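Local structure of cytochrome c (6RTE) at residues A[415-429]-A[440-454]. The protein is the dihydro-heme d1 dehydrogenase NirN, an oxidoreductase of heme d1 biosynthesis that carries a c-type heme beside an eight-bladed beta-propeller. Numbering follows the deposited sequence.
Sequences WTDTFLGKKHDEILL and RLRPSPGKVAGHVEF
I427 and L441 form an antiparallel hydrogen-bonded pair, I427 N giving to L441 O at 2.7 Å and L441 N returning to I427 O, while strand 449-454 runs nearly antiparallel to 415-417, their axes 6.6 Å apart at closest and 160° between directions. Farther along, A449 N donates to H424 O, and a water links T418 N, E426 O and A449 O. D425 faces the type II turn 444-447: with CG held between backbone N and carbonyl carbon (chi1 50°), OD2 takes G446 N at 2.9 Å from its anti side, plus weak bonds from R442 NE and NH2. OD1 gives its syn lone pair to K423 NZ, which lies over the R442 guanidinium face, so the two cations share one carboxylate. E426 OE2 and R440 NE make a salt bridge modelled too short for its exact geometry to be relied on. Toward the far end of 449-454, the W415 indole is sandwiched: L429 CG covers one face and F454 comes edge-on against the other in a T-shaped pair, CZ 3.4 Å from W415 NE1, planes at 88°. V452 CG2 touches I427 CG2 at 4.0 Å, and V448 CG2 reaches F419 CE1. G450 lets the F419 ring lie close to the backbone. Such packing joins successive blades of a beta-propeller, here the four-stranded sheet ending in 437-441 and the next one, which opens with 449-454, in the cytochrome d1-type heme domain.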
loop_
_atom_site.group_PDB
_atom_site.type_symbol
_atom_site.label_atom_id
_atom_site.label_comp_id
_atom_site.label_asym_id
_atom_site.label_seq_id
_atom_site.Cartn_x
_atom_site.Cartn_y
_atom_site.Cartn_z
ATOM N N TRP A 415 -10.101 -2.110 -15.756
ATOM C CA TRP A 415 -10.911 -1.212 -14.943
ATOM C C TRP A 415 -9.993 -0.194 -14.276
ATOM O O TRP A 415 -9.087 -0.572 -13.526
ATOM C CB TRP A 415 -11.695 -1.997 -13.886
ATOM C CG TRP A 415 -12.567 -3.111 -14.425
ATOM C CD1 TRP A 415 -12.223 -4.063 -15.347
ATOM C CD2 TRP A 415 -13.923 -3.396 -14.047
ATOM N NE1 TRP A 415 -13.283 -4.909 -15.576
ATOM C CE2 TRP A 415 -14.336 -4.525 -14.787
ATOM C CE3 TRP A 415 -14.823 -2.810 -13.158
ATOM C CZ2 TRP A 415 -15.610 -5.072 -14.664
ATOM C CZ3 TRP A 415 -16.092 -3.354 -13.040
ATOM C CH2 TRP A 415 -16.474 -4.472 -13.789
ATOM N N THR A 416 -10.230 1.092 -14.539
ATOM C CA THR A 416 -9.406 2.154 -13.966
ATOM C C THR A 416 -10.316 3.322 -13.580
ATOM O O THR A 416 -11.542 3.189 -13.523
ATOM C CB THR A 416 -8.288 2.551 -14.941
ATOM O OG1 THR A 416 -7.336 3.385 -14.267
ATOM C CG2 THR A 416 -8.850 3.292 -16.149
ATOM N N ASP A 417 -9.717 4.479 -13.301
ATOM C CA ASP A 417 -10.439 5.573 -12.666
ATOM C C ASP A 417 -9.792 6.905 -13.030
ATOM O O ASP A 417 -8.787 6.954 -13.743
ATOM C CB ASP A 417 -10.448 5.389 -11.143
ATOM C CG ASP A 417 -9.043 5.358 -10.561
ATOM O OD1 ASP A 417 -8.350 6.396 -10.630
ATOM O OD2 ASP A 417 -8.621 4.293 -10.052
ATOM N N THR A 418 -10.394 7.994 -12.530
ATOM C CA THR A 418 -9.764 9.314 -12.502
ATOM C C THR A 418 -9.739 9.783 -11.048
ATOM O O THR A 418 -10.103 10.927 -10.732
ATOM C CB THR A 418 -10.499 10.314 -13.395
ATOM O OG1 THR A 418 -11.767 10.641 -12.819
ATOM C CG2 THR A 418 -10.709 9.734 -14.795
ATOM N N PHE A 419 -9.309 8.867 -10.174
ATOM C CA PHE A 419 -9.291 9.052 -8.724
ATOM C C PHE A 419 -8.701 10.386 -8.301
ATOM O O PHE A 419 -9.139 10.966 -7.300
ATOM C CB PHE A 419 -8.493 7.877 -8.123
ATOM C CG PHE A 419 -8.555 7.768 -6.622
ATOM C CD1 PHE A 419 -9.637 7.164 -5.996
ATOM C CD2 PHE A 419 -7.493 8.208 -5.837
ATOM C CE1 PHE A 419 -9.681 7.035 -4.615
ATOM C CE2 PHE A 419 -7.532 8.082 -4.455
ATOM C CZ PHE A 419 -8.630 7.492 -3.844
ATOM N N LEU A 420 -7.723 10.898 -9.047
ATOM C CA LEU A 420 -6.991 12.095 -8.657
ATOM C C LEU A 420 -7.451 13.351 -9.391
ATOM O O LEU A 420 -6.871 14.419 -9.179
ATOM C CB LEU A 420 -5.489 11.892 -8.898
ATOM C CG LEU A 420 -4.840 10.646 -8.286
ATOM C CD1 LEU A 420 -3.421 10.492 -8.810
ATOM C CD2 LEU A 420 -4.842 10.700 -6.765
ATOM N N GLY A 421 -8.468 13.254 -10.247
ATOM C CA GLY A 421 -8.912 14.398 -11.013
ATOM C C GLY A 421 -9.981 15.207 -10.299
ATOM O O GLY A 421 -10.510 14.813 -9.264
ATOM N N LYS A 422 -10.290 16.376 -10.873
ATOM C CA LYS A 422 -11.396 17.175 -10.358
ATOM C C LYS A 422 -12.715 16.428 -10.516
ATOM O O LYS A 422 -13.601 16.521 -9.659
ATOM C CB LYS A 422 -11.447 18.524 -11.077
ATOM N N LYS A 423 -12.861 15.692 -11.615
ATOM C CA LYS A 423 -13.975 14.774 -11.840
ATOM C C LYS A 423 -13.487 13.376 -11.483
ATOM O O LYS A 423 -12.492 12.907 -12.044
ATOM C CB LYS A 423 -14.440 14.866 -13.295
ATOM C CG LYS A 423 -15.161 13.648 -13.867
ATOM C CD LYS A 423 -16.617 13.578 -13.443
ATOM C CE LYS A 423 -17.430 12.773 -14.448
ATOM N NZ LYS A 423 -18.784 12.431 -13.939
ATOM N N HIS A 424 -14.173 12.717 -10.551
ATOM C CA HIS A 424 -13.602 11.512 -9.956
ATOM C C HIS A 424 -14.627 10.562 -9.348
ATOM O O HIS A 424 -14.374 9.971 -8.293
ATOM C CB HIS A 424 -12.591 11.923 -8.878
ATOM C CG HIS A 424 -13.153 12.881 -7.868
ATOM N ND1 HIS A 424 -14.054 12.499 -6.899
ATOM C CD2 HIS A 424 -12.957 14.209 -7.695
ATOM C CE1 HIS A 424 -14.378 13.546 -6.162
ATOM N NE2 HIS A 424 -13.726 14.595 -6.624
ATOM N N ASP A 425 -15.771 10.383 -10.011
ATOM C CA ASP A 425 -16.813 9.487 -9.522
ATOM C C ASP A 425 -17.112 8.356 -10.501
ATOM O O ASP A 425 -18.134 7.679 -10.364
ATOM C CB ASP A 425 -18.093 10.272 -9.212
ATOM C CG ASP A 425 -18.523 11.183 -10.361
ATOM O OD1 ASP A 425 -18.087 10.971 -11.513
ATOM O OD2 ASP A 425 -19.303 12.124 -10.103
ATOM N N GLU A 426 -16.226 8.119 -11.464
ATOM C CA GLU A 426 -16.483 7.189 -12.553
ATOM C C GLU A 426 -15.346 6.189 -12.654
ATOM O O GLU A 426 -14.170 6.569 -12.605
ATOM C CB GLU A 426 -16.642 7.947 -13.875
ATOM C CG GLU A 426 -17.736 7.415 -14.778
ATOM C CD GLU A 426 -18.232 8.462 -15.759
ATOM O OE1 GLU A 426 -19.093 9.283 -15.370
ATOM O OE2 GLU A 426 -17.751 8.475 -16.912
ATOM N N ILE A 427 -15.706 4.913 -12.784
ATOM C CA ILE A 427 -14.770 3.835 -13.079
ATOM C C ILE A 427 -14.883 3.523 -14.565
ATOM O O ILE A 427 -15.988 3.319 -15.080
ATOM C CB ILE A 427 -15.072 2.589 -12.230
ATOM C CG1 ILE A 427 -14.943 2.911 -10.738
ATOM C CG2 ILE A 427 -14.152 1.432 -12.619
ATOM C CD1 ILE A 427 -13.575 3.423 -10.315
ATOM N N LEU A 428 -13.748 3.493 -15.254
ATOM C CA LEU A 428 -13.718 3.315 -16.698
ATOM C C LEU A 428 -13.375 1.871 -17.032
ATOM O O LEU A 428 -12.453 1.295 -16.444
ATOM C CB LEU A 428 -12.693 4.251 -17.336
ATOM C CG LEU A 428 -12.802 5.709 -16.913
ATOM C CD1 LEU A 428 -11.645 6.515 -17.487
ATOM C CD2 LEU A 428 -14.140 6.281 -17.349
ATOM N N LEU A 429 -14.110 1.297 -17.974
ATOM C CA LEU A 429 -13.860 -0.060 -18.454
ATOM C C LEU A 429 -13.273 0.052 -19.859
ATOM O O LEU A 429 -13.991 0.342 -20.822
ATOM C CB LEU A 429 -15.138 -0.893 -18.433
ATOM C CG LEU A 429 -15.460 -1.529 -17.073
ATOM C CD1 LEU A 429 -15.596 -0.471 -15.984
ATOM C CD2 LEU A 429 -16.720 -2.387 -17.160
ATOM N N ARG A 440 -18.772 2.794 -18.558
ATOM C CA ARG A 440 -18.471 3.634 -17.406
ATOM C C ARG A 440 -19.398 3.265 -16.257
ATOM O O ARG A 440 -20.562 2.926 -16.475
ATOM C CB ARG A 440 -18.617 5.118 -17.749
ATOM C CG ARG A 440 -17.800 5.567 -18.956
ATOM C CD ARG A 440 -18.188 6.978 -19.402
ATOM N NE ARG A 440 -17.070 7.915 -19.300
ATOM C CZ ARG A 440 -16.347 8.357 -20.328
ATOM N NH1 ARG A 440 -15.348 9.205 -20.112
ATOM N NH2 ARG A 440 -16.616 7.964 -21.569
ATOM N N LEU A 441 -18.872 3.325 -15.033
ATOM C CA LEU A 441 -19.621 2.985 -13.828
ATOM C C LEU A 441 -19.516 4.136 -12.837
ATOM O O LEU A 441 -18.413 4.603 -12.545
ATOM C CB LEU A 441 -19.097 1.687 -13.195
ATOM C CG LEU A 441 -19.316 0.369 -13.949
ATOM C CD1 LEU A 441 -18.744 -0.789 -13.152
ATOM C CD2 LEU A 441 -20.784 0.130 -14.238
ATOM N N ARG A 442 -20.658 4.589 -12.318
ATOM C CA ARG A 442 -20.726 5.758 -11.441
ATOM C C ARG A 442 -21.512 5.391 -10.190
ATOM O O ARG A 442 -22.679 5.783 -10.035
ATOM C CB ARG A 442 -21.361 6.947 -12.164
ATOM C CG ARG A 442 -21.160 8.285 -11.474
ATOM C CD ARG A 442 -21.694 9.427 -12.333
ATOM N NE ARG A 442 -21.556 10.727 -11.681
ATOM C CZ ARG A 442 -22.099 11.854 -12.136
ATOM N NH1 ARG A 442 -22.821 11.846 -13.249
ATOM N NH2 ARG A 442 -21.924 12.994 -11.477
ATOM N N PRO A 443 -20.894 4.660 -9.257
ATOM C CA PRO A 443 -21.672 4.115 -8.130
ATOM C C PRO A 443 -22.314 5.178 -7.253
ATOM O O PRO A 443 -23.467 5.016 -6.837
ATOM C CB PRO A 443 -20.631 3.285 -7.358
ATOM C CG PRO A 443 -19.320 3.875 -7.729
ATOM C CD PRO A 443 -19.463 4.326 -9.155
ATOM N N SER A 444 -21.601 6.260 -6.958
ATOM C CA SER A 444 -22.108 7.333 -6.106
ATOM C C SER A 444 -21.800 8.659 -6.784
ATOM O O SER A 444 -20.740 9.260 -6.547
ATOM C CB SER A 444 -21.496 7.273 -4.709
ATOM O OG SER A 444 -22.062 6.218 -3.956
ATOM N N PRO A 445 -22.710 9.158 -7.638
ATOM C CA PRO A 445 -22.438 10.416 -8.347
ATOM C C PRO A 445 -21.994 11.533 -7.416
ATOM O O PRO A 445 -22.691 11.870 -6.454
ATOM C CB PRO A 445 -23.783 10.731 -9.018
ATOM C CG PRO A 445 -24.407 9.391 -9.235
ATOM C CD PRO A 445 -23.998 8.563 -8.046
ATOM N N GLY A 446 -20.823 12.105 -7.686
ATOM C CA GLY A 446 -20.299 13.204 -6.915
ATOM C C GLY A 446 -19.214 12.829 -5.927
ATOM O O GLY A 446 -18.494 13.720 -5.451
ATOM N N LYS A 447 -19.079 11.548 -5.603
ATOM C CA LYS A 447 -18.130 11.096 -4.602
ATOM C C LYS A 447 -16.969 10.369 -5.266
ATOM O O LYS A 447 -17.073 9.868 -6.389
ATOM C CB LYS A 447 -18.812 10.177 -3.587
ATOM C CG LYS A 447 -20.043 10.807 -2.977
ATOM C CD LYS A 447 -20.442 10.124 -1.698
ATOM C CE LYS A 447 -21.654 10.799 -1.107
ATOM N NZ LYS A 447 -21.939 10.277 0.243
ATOM N N VAL A 448 -15.850 10.321 -4.552
ATOM C CA VAL A 448 -14.641 9.736 -5.114
ATOM C C VAL A 448 -14.843 8.229 -5.235
ATOM O O VAL A 448 -15.130 7.539 -4.251
ATOM C CB VAL A 448 -13.413 10.088 -4.261
ATOM C CG1 VAL A 448 -13.694 9.843 -2.802
ATOM C CG2 VAL A 448 -12.192 9.293 -4.712
ATOM N N ALA A 449 -14.721 7.721 -6.457
ATOM C CA ALA A 449 -14.802 6.297 -6.745
ATOM C C ALA A 449 -13.433 5.817 -7.199
ATOM O O ALA A 449 -12.790 6.458 -8.034
ATOM C CB ALA A 449 -15.851 6.018 -7.822
ATOM N N GLY A 450 -12.982 4.695 -6.651
ATOM C CA GLY A 450 -11.685 4.184 -7.035
ATOM C C GLY A 450 -11.363 2.825 -6.462
ATOM O O GLY A 450 -11.826 2.477 -5.378
ATOM N N HIS A 451 -10.559 2.064 -7.204
ATOM C CA HIS A 451 -10.042 0.752 -6.832
ATOM C C HIS A 451 -11.056 -0.359 -7.066
ATOM O O HIS A 451 -12.189 -0.301 -6.571
ATOM C CB HIS A 451 -9.590 0.688 -5.378
ATOM C CG HIS A 451 -8.872 -0.584 -5.051
ATOM N ND1 HIS A 451 -9.532 -1.744 -4.710
ATOM C CD2 HIS A 451 -7.551 -0.891 -5.052
ATOM C CE1 HIS A 451 -8.648 -2.707 -4.496
ATOM N NE2 HIS A 451 -7.443 -2.213 -4.696
ATOM N N VAL A 452 -10.630 -1.389 -7.787
ATOM C CA VAL A 452 -11.487 -2.492 -8.200
ATOM C C VAL A 452 -10.785 -3.798 -7.859
ATOM O O VAL A 452 -9.588 -3.954 -8.133
ATOM C CB VAL A 452 -11.804 -2.416 -9.706
ATOM C CG1 VAL A 452 -12.593 -3.647 -10.166
ATOM C CG2 VAL A 452 -12.562 -1.126 -10.025
ATOM N N GLU A 453 -11.522 -4.721 -7.251
ATOM C CA GLU A 453 -11.072 -6.092 -7.036
ATOM C C GLU A 453 -12.198 -7.030 -7.453
ATOM O O GLU A 453 -13.376 -6.687 -7.328
ATOM C CB GLU A 453 -10.689 -6.333 -5.567
ATOM C CG GLU A 453 -10.059 -7.688 -5.281
ATOM C CD GLU A 453 -8.585 -7.734 -5.615
ATOM O OE1 GLU A 453 -8.111 -6.824 -6.325
ATOM O OE2 GLU A 453 -7.899 -8.666 -5.161
ATOM N N PHE A 454 -11.829 -8.208 -7.960
ATOM C CA PHE A 454 -12.787 -9.202 -8.423
ATOM C C PHE A 454 -12.884 -10.378 -7.455
ATOM O O PHE A 454 -11.979 -10.631 -6.657
ATOM C CB PHE A 454 -12.398 -9.742 -9.811
ATOM C CG PHE A 454 -12.350 -8.694 -10.886
ATOM C CD1 PHE A 454 -11.184 -7.987 -11.124
ATOM C CD2 PHE A 454 -13.463 -8.434 -11.663
ATOM C CE1 PHE A 454 -11.129 -7.021 -12.110
ATOM C CE2 PHE A 454 -13.420 -7.465 -12.662
ATOM C CZ PHE A 454 -12.249 -6.759 -12.884
HETATM O O HOH W 1 -12.841 7.845 -10.534
#